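Local atomic coordinates of isoflavone reductase (Medicago sativa, PDB entry 2GAS), a protein that reduces 2'-hydroxyisoflavones to chiral isoflavanones with NADPH, a step on the pathway to the pterocarpan phytoalexin medicarpin in alfalfa. Residues R119-E131 / N260-K272. Numbering follows the deposited sequence.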
loop_
_atom_site.group_PDB
_atom_site.type_symbol
_atom_site.label_atom_id
_atom_site.label_comp_id
_atom_site.label_asym_id
_atom_site.label_seq_id
_atom_site.Cartn_x
_atom_site.Cartn_y
_atom_site.Cartn_z
ATOM N N ARG A 119 -0.700 4.613 14.184
ATOM C CA ARG A 119 -1.725 3.876 14.920
ATOM C C ARG A 119 -1.479 2.369 14.916
ATOM O O ARG A 119 -2.192 1.616 14.242
ATOM C CB ARG A 119 -3.107 4.127 14.317
ATOM C CG ARG A 119 -3.659 5.520 14.494
ATOM C CD ARG A 119 -5.083 5.542 13.960
ATOM N NE ARG A 119 -5.825 6.728 14.363
ATOM C CZ ARG A 119 -6.071 7.766 13.573
ATOM N NH1 ARG A 119 -5.633 7.773 12.325
ATOM N NH2 ARG A 119 -6.768 8.795 14.033
ATOM N N HIS A 120 -0.481 1.916 15.663
ATOM C CA HIS A 120 -0.206 0.488 15.715
ATOM C C HIS A 120 0.342 0.079 17.074
ATOM O O HIS A 120 0.775 0.916 17.866
ATOM C CB HIS A 120 0.798 0.085 14.632
ATOM C CG HIS A 120 2.223 0.366 14.997
ATOM N ND1 HIS A 120 2.890 1.502 14.584
ATOM C CD2 HIS A 120 3.099 -0.330 15.760
ATOM C CE1 HIS A 120 4.117 1.489 15.077
ATOM N NE2 HIS A 120 4.268 0.391 15.793
ATOM N N ASP A 121 0.319 -1.223 17.330
ATOM C CA ASP A 121 0.822 -1.784 18.582
ATOM C C ASP A 121 1.607 -3.037 18.210
ATOM O O ASP A 121 1.559 -4.044 18.920
ATOM C CB ASP A 121 -0.346 -2.166 19.497
ATOM C CG ASP A 121 -1.195 -0.975 19.898
ATOM O OD1 ASP A 121 -0.729 -0.168 20.727
ATOM O OD2 ASP A 121 -2.328 -0.842 19.383
ATOM N N ALA A 122 2.328 -2.964 17.095
ATOM C CA ALA A 122 3.093 -4.096 16.587
ATOM C C ALA A 122 4.339 -4.440 17.389
ATOM O O ALA A 122 4.837 -3.632 18.173
ATOM C CB ALA A 122 3.474 -3.852 15.127
ATOM N N VAL A 123 4.833 -5.655 17.175
ATOM C CA VAL A 123 6.034 -6.137 17.850
ATOM C C VAL A 123 7.151 -6.286 16.821
ATOM O O VAL A 123 6.902 -6.283 15.615
ATOM C CB VAL A 123 5.781 -7.508 18.523
ATOM C CG1 VAL A 123 4.625 -7.400 19.498
ATOM C CG2 VAL A 123 5.488 -8.564 17.469
ATOM N N GLU A 124 8.390 -6.404 17.288
ATOM C CA GLU A 124 9.506 -6.566 16.367
ATOM C C GLU A 124 9.381 -7.915 15.664
ATOM O O GLU A 124 8.757 -8.843 16.187
ATOM C CB GLU A 124 10.838 -6.484 17.125
ATOM C CG GLU A 124 11.083 -5.146 17.802
ATOM C CD GLU A 124 11.245 -3.994 16.818
ATOM O OE1 GLU A 124 11.381 -2.841 17.281
ATOM O OE2 GLU A 124 11.243 -4.233 15.590
ATOM N N PRO A 125 9.993 -8.055 14.481
ATOM C CA PRO A 125 10.786 -7.043 13.775
ATOM C C PRO A 125 9.993 -6.070 12.896
ATOM O O PRO A 125 10.574 -5.172 12.286
ATOM C CB PRO A 125 11.744 -7.891 12.954
ATOM C CG PRO A 125 10.860 -9.020 12.526
ATOM C CD PRO A 125 10.088 -9.358 13.795
ATOM N N VAL A 126 8.674 -6.229 12.824
ATOM C CA VAL A 126 7.899 -5.334 11.970
ATOM C C VAL A 126 7.745 -3.941 12.577
ATOM O O VAL A 126 7.659 -2.945 11.855
ATOM C CB VAL A 126 6.494 -5.931 11.634
ATOM C CG1 VAL A 126 5.533 -5.751 12.796
ATOM C CG2 VAL A 126 5.949 -5.279 10.373
ATOM N N ARG A 127 7.741 -3.869 13.904
ATOM C CA ARG A 127 7.593 -2.599 14.600
ATOM C C ARG A 127 8.588 -1.552 14.111
ATOM O O ARG A 127 8.216 -0.401 13.873
ATOM C CB ARG A 127 7.767 -2.794 16.107
ATOM C CG ARG A 127 7.523 -1.536 16.929
ATOM C CD ARG A 127 7.795 -1.779 18.404
ATOM N NE ARG A 127 7.375 -0.655 19.241
ATOM C CZ ARG A 127 6.108 -0.328 19.488
ATOM N NH1 ARG A 127 5.115 -1.037 18.962
ATOM N NH2 ARG A 127 5.831 0.710 20.268
ATOM N N GLN A 128 9.849 -1.945 13.951
ATOM C CA GLN A 128 10.859 -0.994 13.505
ATOM C C GLN A 128 10.600 -0.441 12.108
ATOM O O GLN A 128 10.911 0.722 11.833
ATOM C CB GLN A 128 12.258 -1.612 13.552
ATOM C CG GLN A 128 13.345 -0.617 13.140
ATOM C CD GLN A 128 13.226 0.712 13.880
ATOM O OE1 GLN A 128 13.308 0.758 15.108
ATOM N NE2 GLN A 128 13.024 1.800 13.131
ATOM N N VAL A 129 10.036 -1.259 11.223
ATOM C CA VAL A 129 9.740 -0.792 9.870
ATOM C C VAL A 129 8.635 0.259 9.911
ATOM O O VAL A 129 8.696 1.266 9.201
ATOM C CB VAL A 129 9.288 -1.942 8.953
ATOM C CG1 VAL A 129 8.955 -1.400 7.565
ATOM C CG2 VAL A 129 10.384 -2.986 8.858
ATOM N N PHE A 130 7.623 0.021 10.738
ATOM C CA PHE A 130 6.521 0.963 10.874
ATOM C C PHE A 130 7.062 2.271 11.443
ATOM O O PHE A 130 6.690 3.354 10.993
ATOM C CB PHE A 130 5.443 0.406 11.812
ATOM C CG PHE A 130 4.714 -0.798 11.269
ATOM C CD1 PHE A 130 3.853 -1.521 12.088
ATOM C CD2 PHE A 130 4.872 -1.199 9.947
ATOM C CE1 PHE A 130 3.156 -2.628 11.595
ATOM C CE2 PHE A 130 4.180 -2.305 9.446
ATOM C CZ PHE A 130 3.322 -3.017 10.273
ATOM N N GLU A 131 7.943 2.169 12.435
ATOM C CA GLU A 131 8.522 3.362 13.041
ATOM C C GLU A 131 9.392 4.138 12.063
ATOM O O GLU A 131 9.480 5.365 12.149
ATOM C CB GLU A 131 9.329 2.998 14.290
ATOM C CG GLU A 131 8.458 2.672 15.499
ATOM C CD GLU A 131 7.388 3.733 15.758
ATOM O OE1 GLU A 131 7.723 4.935 15.803
ATOM O OE2 GLU A 131 6.205 3.366 15.923
ATOM N N ASN A 260 9.725 -14.445 10.935
ATOM C CA ASN A 260 9.328 -13.700 12.120
ATOM C C ASN A 260 8.663 -12.389 11.709
ATOM O O ASN A 260 7.705 -11.940 12.339
ATOM C CB ASN A 260 10.541 -13.422 13.020
ATOM C CG ASN A 260 11.690 -12.744 12.284
ATOM O OD1 ASN A 260 12.622 -12.236 12.911
ATOM N ND2 ASN A 260 11.641 -12.746 10.959
ATOM N N TYR A 261 9.177 -11.785 10.643
ATOM C CA TYR A 261 8.644 -10.526 10.136
ATOM C C TYR A 261 7.214 -10.727 9.647
ATOM O O TYR A 261 6.323 -9.931 9.941
ATOM C CB TYR A 261 9.507 -10.026 8.978
ATOM C CG TYR A 261 9.075 -8.690 8.429
ATOM C CD1 TYR A 261 9.494 -7.501 9.024
ATOM C CD2 TYR A 261 8.235 -8.611 7.317
ATOM C CE1 TYR A 261 9.087 -6.263 8.523
ATOM C CE2 TYR A 261 7.821 -7.379 6.811
ATOM C CZ TYR A 261 8.251 -6.211 7.417
ATOM O OH TYR A 261 7.851 -4.994 6.915
ATOM N N LEU A 262 7.012 -11.807 8.902
ATOM C CA LEU A 262 5.708 -12.144 8.345
ATOM C C LEU A 262 4.685 -12.365 9.457
ATOM O O LEU A 262 3.584 -11.812 9.419
ATOM C CB LEU A 262 5.840 -13.406 7.488
ATOM C CG LEU A 262 4.939 -13.562 6.265
ATOM C CD1 LEU A 262 5.207 -12.427 5.282
ATOM C CD2 LEU A 262 5.215 -14.911 5.604
ATOM N N LEU A 263 5.050 -13.169 10.452
ATOM C CA LEU A 263 4.149 -13.443 11.567
ATOM C C LEU A 263 3.834 -12.184 12.358
ATOM O O LEU A 263 2.713 -12.010 12.835
ATOM C CB LEU A 263 4.748 -14.486 12.513
ATOM C CG LEU A 263 4.316 -15.942 12.347
ATOM C CD1 LEU A 263 4.821 -16.731 13.547
ATOM C CD2 LEU A 263 2.797 -16.040 12.257
ATOM N N ALA A 264 4.823 -11.308 12.513
ATOM C CA ALA A 264 4.605 -10.068 13.252
ATOM C C ALA A 264 3.620 -9.192 12.477
ATOM O O ALA A 264 2.786 -8.511 13.062
ATOM C CB ALA A 264 5.926 -9.333 13.458
ATOM N N LEU A 265 3.727 -9.215 11.151
ATOM C CA LEU A 265 2.818 -8.440 10.313
ATOM C C LEU A 265 1.387 -8.955 10.516
ATOM O O LEU A 265 0.465 -8.168 10.728
ATOM C CB LEU A 265 3.228 -8.566 8.840
ATOM C CG LEU A 265 2.431 -7.754 7.818
ATOM C CD1 LEU A 265 2.482 -6.273 8.160
ATOM C CD2 LEU A 265 3.013 -7.996 6.434
ATOM N N TYR A 266 1.215 -10.275 10.467
ATOM C CA TYR A 266 -0.098 -10.896 10.660
ATOM C C TYR A 266 -0.618 -10.645 12.075
ATOM O O TYR A 266 -1.807 -10.430 12.276
ATOM C CB TYR A 266 -0.018 -12.406 10.428
ATOM C CG TYR A 266 0.321 -12.824 9.019
ATOM C CD1 TYR A 266 0.928 -14.054 8.777
ATOM C CD2 TYR A 266 0.025 -12.008 7.926
ATOM C CE1 TYR A 266 1.236 -14.468 7.491
ATOM C CE2 TYR A 266 0.333 -12.417 6.621
ATOM C CZ TYR A 266 0.940 -13.647 6.419
ATOM O OH TYR A 266 1.275 -14.066 5.150
ATOM N N HIS A 267 0.277 -10.699 13.057
ATOM C CA HIS A 267 -0.102 -10.453 14.448
ATOM C C HIS A 267 -0.761 -9.076 14.580
ATOM O O HIS A 267 -1.820 -8.926 15.184
ATOM C CB HIS A 267 1.142 -10.534 15.346
ATOM C CG HIS A 267 0.957 -9.942 16.710
ATOM N ND1 HIS A 267 0.290 -10.590 17.728
ATOM C CD2 HIS A 267 1.353 -8.751 17.220
ATOM C CE1 HIS A 267 0.283 -9.822 18.806
ATOM N NE2 HIS A 267 0.921 -8.701 18.523
ATOM N N SER A 268 -0.126 -8.065 14.002
ATOM C CA SER A 268 -0.649 -6.713 14.058
ATOM C C SER A 268 -1.980 -6.584 13.316
ATOM O O SER A 268 -2.890 -5.900 13.772
ATOM C CB SER A 268 0.380 -5.747 13.455
ATOM O OG SER A 268 -0.135 -4.428 13.382
ATOM N N GLN A 269 -2.098 -7.265 12.181
ATOM C CA GLN A 269 -3.306 -7.185 11.360
ATOM C C GLN A 269 -4.448 -8.085 11.837
ATOM O O GLN A 269 -5.613 -7.697 11.785
ATOM C CB GLN A 269 -2.937 -7.528 9.903
ATOM C CG GLN A 269 -3.965 -7.145 8.823
ATOM C CD GLN A 269 -4.852 -8.313 8.390
ATOM O OE1 GLN A 269 -4.464 -9.479 8.504
ATOM N NE2 GLN A 269 -6.037 -8.000 7.865
ATOM N N GLN A 270 -4.099 -9.269 12.326
ATOM C CA GLN A 270 -5.085 -10.256 12.762
ATOM C C GLN A 270 -5.470 -10.246 14.237
ATOM O O GLN A 270 -6.611 -10.559 14.579
ATOM C CB GLN A 270 -4.585 -11.657 12.398
ATOM C CG GLN A 270 -4.389 -11.898 10.899
ATOM C CD GLN A 270 -5.634 -12.443 10.224
ATOM O OE1 GLN A 270 -6.180 -13.466 10.645
ATOM N NE2 GLN A 270 -6.083 -11.773 9.167
ATOM N N ILE A 271 -4.519 -9.909 15.105
ATOM C CA ILE A 271 -4.770 -9.894 16.544
ATOM C C ILE A 271 -4.929 -8.501 17.133
ATOM O O ILE A 271 -5.904 -8.223 17.831
ATOM C CB ILE A 271 -3.637 -10.632 17.313
ATOM C CG1 ILE A 271 -3.663 -12.112 16.952
ATOM C CG2 ILE A 271 -3.824 -10.480 18.823
ATOM C CD1 ILE A 271 -5.013 -12.692 17.115
ATOM N N LYS A 272 -3.979 -7.618 16.855
ATOM C CA LYS A 272 -4.057 -6.274 17.407
ATOM C C LYS A 272 -5.107 -5.424 16.706
ATOM O O LYS A 272 -5.555 -4.418 17.254
ATOM C CB LYS A 272 -2.692 -5.581 17.335
ATOM C CG LYS A 272 -1.561 -6.318 18.053
ATOM C CD LYS A 272 -1.867 -6.553 19.529
ATOM C CE LYS A 272 -1.915 -5.246 20.302
ATOM N NZ LYS A 272 -2.011 -5.476 21.780
HETATM O O HOH W 1 -0.856 -3.070 15.831
HETATM O O HOH W 2 -3.453 -2.039 16.450
#
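Tyr261 lies against the first turn of helix 126-143, and the CE1 edge of its ring meets Val129 CG2 at 3.5 Å, while Val126 CG2 reaches CE1 at 3.8 Å. With CG anti to the backbone nitrogen (chi1 -177°), the ring stands out from its helix and reaches these two valines. At the ring's edge too, near its plane, Pro125, after a cis peptide bond, rests CG on Tyr261 CA at 3.6 Å. Cutting Tyr261 back to an alanine would probably leave Val129 without its partner in segment 260-272 and open a gap beside Val126. One helical turn on, the small Ala264 lets Val126 CG1 come within 3.7 Å of its CB; Leu265 CD1 touches the edge of Phe130 at CZ. Toward the other end a water accepts from Asp121 N and donates to Ser268 OG, which is also hydrogen-bonded to Asp274. Second-shell contacts shape the loop: Arg127 NH1 donates to Ala122 O (2.7 Å), and the edge of Phe130 (CD1) sits over the centre of the His120 ring. Segment 126-131, the start of the helix bearing Lys133, the inferred proton acceptor, crosses segment 260-271 at -70°; helix 259-271 is backed by helix 245-254 and strand 175-179.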